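Local structure of AT-less polyketide synthase (Streptomyces platensis subsp. rosaceus, 4TKT) at residues A[118-123]-A[205-210]; A[132-137]-A[194-199]. The protein probably catalyses decarboxylative Claisen condensation during isomigrastatin biosynthesis, as ketosynthase domain KS6 of the AT-less polyketide synthase MgsF. All coordinates share one frame; numbering follows the deposited sequence.

Contact 1. Residues A[118-123]-A[205-210]; sequences AAARAR and CGVALA. With SO4 (sulfate ion), chain C.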
loop_
_atom_site.group_PDB
_atom_site.type_symbol
_atom_site.label_atom_id
_atom_site.label_comp_id
_atom_site.label_asym_id
_atom_site.label_seq_id
_atom_site.Cartn_x
_atom_site.Cartn_y
_atom_site.Cartn_z
ATOM N N ALA A 118 -15.566 14.381 6.621
ATOM C CA ALA A 118 -15.892 15.231 7.762
ATOM C C ALA A 118 -14.650 15.578 8.578
ATOM O O ALA A 118 -14.445 16.734 8.950
ATOM C CB ALA A 118 -16.929 14.558 8.646
ATOM N N ALA A 119 -13.825 14.573 8.851
ATOM C CA ALA A 119 -12.615 14.771 9.641
ATOM C C ALA A 119 -11.622 15.674 8.914
ATOM O O ALA A 119 -10.939 16.487 9.536
ATOM C CB ALA A 119 -11.972 13.430 9.968
ATOM N N ALA A 120 -11.554 15.525 7.595
ATOM C CA ALA A 120 -10.629 16.300 6.779
ATOM C C ALA A 120 -11.085 17.749 6.634
ATOM O O ALA A 120 -10.287 18.677 6.770
ATOM C CB ALA A 120 -10.472 15.656 5.410
ATOM N N ARG A 121 -12.373 17.927 6.359
ATOM C CA ARG A 121 -12.962 19.243 6.140
ATOM C C ARG A 121 -12.801 20.178 7.341
ATOM O O ARG A 121 -12.677 21.395 7.182
ATOM C CB ARG A 121 -14.444 19.087 5.792
ATOM C CG ARG A 121 -15.211 20.386 5.631
ATOM C CD ARG A 121 -16.596 20.139 5.050
ATOM N NE ARG A 121 -17.335 19.109 5.778
ATOM C CZ ARG A 121 -17.558 17.880 5.319
ATOM N NH1 ARG A 121 -17.097 17.521 4.128
ATOM N NH2 ARG A 121 -18.242 17.011 6.050
ATOM N N ALA A 122 -12.787 19.603 8.539
ATOM C CA ALA A 122 -12.716 20.389 9.767
ATOM C C ALA A 122 -11.329 20.980 10.017
ATOM O O ALA A 122 -11.163 21.843 10.877
ATOM C CB ALA A 122 -13.134 19.537 10.953
ATOM N N ARG A 123 -10.337 20.517 9.267
ATOM C CA ARG A 123 -8.957 20.910 9.527
ATOM C C ARG A 123 -8.417 21.925 8.519
ATOM O O ARG A 123 -7.301 22.424 8.672
ATOM C CB ARG A 123 -8.059 19.673 9.546
ATOM C CG ARG A 123 -8.449 18.648 10.597
ATOM C CD ARG A 123 -8.541 19.286 11.972
ATOM N NE ARG A 123 -8.593 18.285 13.032
ATOM C CZ ARG A 123 -8.686 18.573 14.325
ATOM N NH1 ARG A 123 -8.741 19.837 14.722
ATOM N NH2 ARG A 123 -8.727 17.597 15.222
ATOM N N CYS A 205 -5.486 20.317 1.406
ATOM C CA CYS A 205 -6.481 19.326 1.799
ATOM C C CYS A 205 -6.213 18.838 3.220
ATOM O O CYS A 205 -5.114 19.012 3.746
ATOM C CB CYS A 205 -6.503 18.151 0.816
ATOM S SG CYS A 205 -4.893 17.415 0.457
ATOM N N GLY A 206 -7.228 18.244 3.839
ATOM C CA GLY A 206 -7.126 17.792 5.216
ATOM C C GLY A 206 -6.448 16.442 5.333
ATOM O O GLY A 206 -5.601 16.232 6.198
ATOM N N VAL A 207 -6.837 15.515 4.466
ATOM C CA VAL A 207 -6.176 14.221 4.397
ATOM C C VAL A 207 -5.751 13.963 2.964
ATOM O O VAL A 207 -6.249 14.598 2.034
ATOM C CB VAL A 207 -7.083 13.070 4.881
ATOM C CG1 VAL A 207 -7.661 13.390 6.247
ATOM C CG2 VAL A 207 -8.192 12.804 3.877
ATOM N N ALA A 208 -4.827 13.029 2.783
ATOM C CA ALA A 208 -4.347 12.720 1.448
ATOM C C ALA A 208 -4.070 11.238 1.282
ATOM O O ALA A 208 -3.396 10.614 2.102
ATOM C CB ALA A 208 -3.098 13.526 1.134
ATOM N N LEU A 209 -4.611 10.682 0.208
ATOM C CA LEU A 209 -4.294 9.327 -0.197
ATOM C C LEU A 209 -3.111 9.369 -1.161
ATOM O O LEU A 209 -3.178 10.018 -2.204
ATOM C CB LEU A 209 -5.506 8.672 -0.850
ATOM C CG LEU A 209 -5.550 7.150 -0.841
ATOM C CD1 LEU A 209 -5.500 6.643 0.585
ATOM C CD2 LEU A 209 -6.806 6.669 -1.544
ATOM N N ALA A 210 -2.024 8.697 -0.803
ATOM C CA ALA A 210 -0.847 8.661 -1.659
ATOM C C ALA A 210 -0.393 7.229 -1.881
ATOM O O ALA A 210 -0.341 6.436 -0.944
ATOM C CB ALA A 210 0.278 9.485 -1.059
HETATM S S SO4 C . -20.529 14.861 3.269
HETATM O O1 SO4 C . -21.614 15.831 3.388
HETATM O O2 SO4 C . -21.041 13.638 2.655
HETATM O O3 SO4 C . -19.998 14.552 4.595
HETATM O O4 SO4 C . -19.468 15.423 2.438
#
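Ala120 meets Gly206 and Val207 in a small, buried contact of a methyl, a valine and a glycine backbone. It joins the C-terminal part of helix 113-121 to the corner through which the chain enters strand 208-214. The closest CA pair is Ala120 and Gly206, 4.1 Å apart, and no hydrogen bond links the two segments. Ala120 carries the helix side. Its CB points at the corner and lies 3.7 Å from Val207 CG1, with Val207 CG2 a little farther off. CG1 of Val207 stands anti to the carbonyl carbon (chi1 -52°), and both methyls of the valine reach the alanine. Gly206 comes in through its backbone, its CA 3.6 Å from Ala120 O. A CB on Gly206 would fall too close to that oxygen. Ala120 O is not left idle, since it accepts a hydrogen bond of 3.1 Å from Arg123 N. The backbone of Gly206 and Val207 is tied to Asp130 of the neighbouring strand 129-136. Arg121 faces away from the corner. Its NH2 gives a weak hydrogen bond of 3.4 Å to O3 of a sulfate, which approaches the guanidinium edge near its plane and is also bound by Arg117. The sulfate probably comes from the crystallisation liquor. The chemistry is thus divided: methyl-valine packing and a backbone approach on the inner face of the helix, and charge on its outer face.

Contact 2. Residues A[132-137]-A[194-199]; sequences GVFAGA and HLACAA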
loop_
_atom_site.group_PDB
_atom_site.type_symbol
_atom_site.label_atom_id
_atom_site.label_comp_id
_atom_site.label_asym_id
_atom_site.label_seq_id
_atom_site.Cartn_x
_atom_site.Cartn_y
_atom_site.Cartn_z
ATOM N N GLY A 132 -7.308 14.466 -0.671
ATOM C CA GLY A 132 -6.479 14.540 -1.862
ATOM C C GLY A 132 -6.015 13.168 -2.314
ATOM O O GLY A 132 -5.818 12.272 -1.496
ATOM N N VAL A 133 -5.843 12.997 -3.620
ATOM C CA VAL A 133 -5.408 11.714 -4.163
ATOM C C VAL A 133 -4.185 11.892 -5.056
ATOM O O VAL A 133 -4.241 12.577 -6.076
ATOM C CB VAL A 133 -6.533 11.023 -4.961
ATOM C CG1 VAL A 133 -6.089 9.645 -5.417
ATOM C CG2 VAL A 133 -7.791 10.913 -4.113
ATOM N N PHE A 134 -3.081 11.275 -4.655
ATOM C CA PHE A 134 -1.819 11.404 -5.368
ATOM C C PHE A 134 -1.301 10.030 -5.746
ATOM O O PHE A 134 -0.840 9.274 -4.892
ATOM C CB PHE A 134 -0.791 12.145 -4.515
ATOM C CG PHE A 134 -1.216 13.528 -4.129
ATOM C CD1 PHE A 134 -2.024 13.736 -3.026
ATOM C CD2 PHE A 134 -0.817 14.624 -4.877
ATOM C CE1 PHE A 134 -2.423 15.007 -2.673
ATOM C CE2 PHE A 134 -1.212 15.897 -4.530
ATOM C CZ PHE A 134 -2.016 16.089 -3.426
ATOM N N ALA A 135 -1.382 9.710 -7.031
ATOM C CA ALA A 135 -1.015 8.387 -7.508
ATOM C C ALA A 135 0.234 8.430 -8.375
ATOM O O ALA A 135 0.440 9.370 -9.136
ATOM C CB ALA A 135 -2.171 7.773 -8.279
ATOM N N GLY A 136 1.069 7.406 -8.252
ATOM C CA GLY A 136 2.240 7.277 -9.093
ATOM C C GLY A 136 2.116 6.088 -10.024
ATOM O O GLY A 136 1.825 4.975 -9.584
ATOM N N ALA A 137 2.324 6.326 -11.314
ATOM C CA ALA A 137 2.300 5.263 -12.312
ATOM C C ALA A 137 3.099 5.700 -13.530
ATOM O O ALA A 137 3.256 6.895 -13.767
ATOM C CB ALA A 137 0.878 4.921 -12.697
ATOM N N HIS A 194 5.598 12.788 -1.711
ATOM C CA HIS A 194 6.222 14.097 -1.578
ATOM C C HIS A 194 5.221 15.221 -1.829
ATOM O O HIS A 194 5.099 16.147 -1.030
ATOM C CB HIS A 194 7.400 14.217 -2.542
ATOM C CG HIS A 194 8.052 15.563 -2.534
ATOM N ND1 HIS A 194 8.917 15.967 -1.540
ATOM C CD2 HIS A 194 7.958 16.603 -3.396
ATOM C CE1 HIS A 194 9.330 17.194 -1.791
ATOM N NE2 HIS A 194 8.763 17.604 -2.911
ATOM N N LEU A 195 4.499 15.132 -2.941
ATOM C CA LEU A 195 3.513 16.147 -3.288
ATOM C C LEU A 195 2.333 16.138 -2.322
ATOM O O LEU A 195 1.776 17.187 -2.002
ATOM C CB LEU A 195 3.020 15.941 -4.718
ATOM C CG LEU A 195 4.107 16.070 -5.785
ATOM C CD1 LEU A 195 3.517 15.865 -7.157
ATOM C CD2 LEU A 195 4.798 17.426 -5.694
ATOM N N ALA A 196 1.956 14.949 -1.862
ATOM C CA ALA A 196 0.876 14.817 -0.891
ATOM C C ALA A 196 1.226 15.523 0.414
ATOM O O ALA A 196 0.411 16.257 0.969
ATOM C CB ALA A 196 0.568 13.350 -0.631
ATOM N N CYS A 197 2.444 15.302 0.896
ATOM C CA CYS A 197 2.889 15.911 2.142
ATOM C C CYS A 197 2.955 17.426 2.017
ATOM O O CYS A 197 2.648 18.150 2.966
ATOM C CB CYS A 197 4.252 15.354 2.561
ATOM S SG CYS A 197 4.199 13.640 3.158
ATOM N N ALA A 198 3.348 17.902 0.839
ATOM C CA ALA A 198 3.418 19.334 0.577
ATOM C C ALA A 198 2.029 19.956 0.594
ATOM O O ALA A 198 1.834 21.046 1.129
ATOM C CB ALA A 198 4.101 19.599 -0.757
ATOM N N ALA A 199 1.065 19.253 0.007
ATOM C CA ALA A 199 -0.313 19.728 -0.052
ATOM C C ALA A 199 -0.928 19.809 1.344
ATOM O O ALA A 199 -1.640 20.760 1.665
ATOM C CB ALA A 199 -1.145 18.827 -0.950
#
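Phe134 carries this contact from the strand side, lying against Leu195, Ala196 and Ala199 of helix 188-202. The strand and helix segments run nearly antiparallel, at 162°, with their axes 8.6 Å apart at the closest. At the start of the strand segment, Gly132 leaves room for the phenylalanine. A CB there would point to the helix and be crowded by Phe134 CE1. Val133 turns the other way and packs on Ala166 and Ser170 of helix 163-173. Phe134 then points at the helix. Its CG stands anti to the carbonyl carbon (chi1 -60°), and one face of the ring turns to the helix backbone. Ala196 CA sits over that face, 3.8 Å from the ring centroid and 15° off the normal, a CH-pi contact. The methyl of Ala196 is closer to the CG side of the ring, with CB 3.6 Å from Phe134 CD1. At the far end of the ring, Phe134 CZ meets Ala199 CB at 3.8 Å. Leu195 touches more loosely, through its CB, 4.1 Å from Phe134 CD2. The two side chains cross at about a right angle. With an alanine here, the Ala196 and Ala199 methyls would probably lose their aromatic partner and a gap would open between strand and helix. Ala135 follows and again faces helix 163-173, where it meets Ile165. Strand 129-136 therefore lies between two helices, 163-173 on one face and 188-202 on the other. A sheet layered between helices in this way is characteristic of the thiolase fold. In the sheet its neighbours are strands 179-182 and 208-214. Ala208 of the latter touches Phe134, and Ala208 and Ala210 both touch Ala196.

Overall arrangement
Contacts 1 and 2 meet in one mixed sheet, in the N-terminal part of the ketosynthase, which belongs to the thiolase clan. Their centres are 13 Å apart. Strands 129-136 and 208-214 run parallel as neighbours. Probable hydrogen bonds join them from Leu209 N to Gly132 O (2.6 Å) and from Phe134 N to Leu209 O (2.8 Å). Packing adds a second link, with Ala210 CB 3.9 Å from Ala196 CB. Helix 188-202 leads through a short connection into the corner of contact 1. Strand 179-182, helix 188-202 and strand 208-214 form a beta-alpha-beta crossover over strand 129-136. The sulfate belongs to the contact 1 end, on the outer side of helix 113-121.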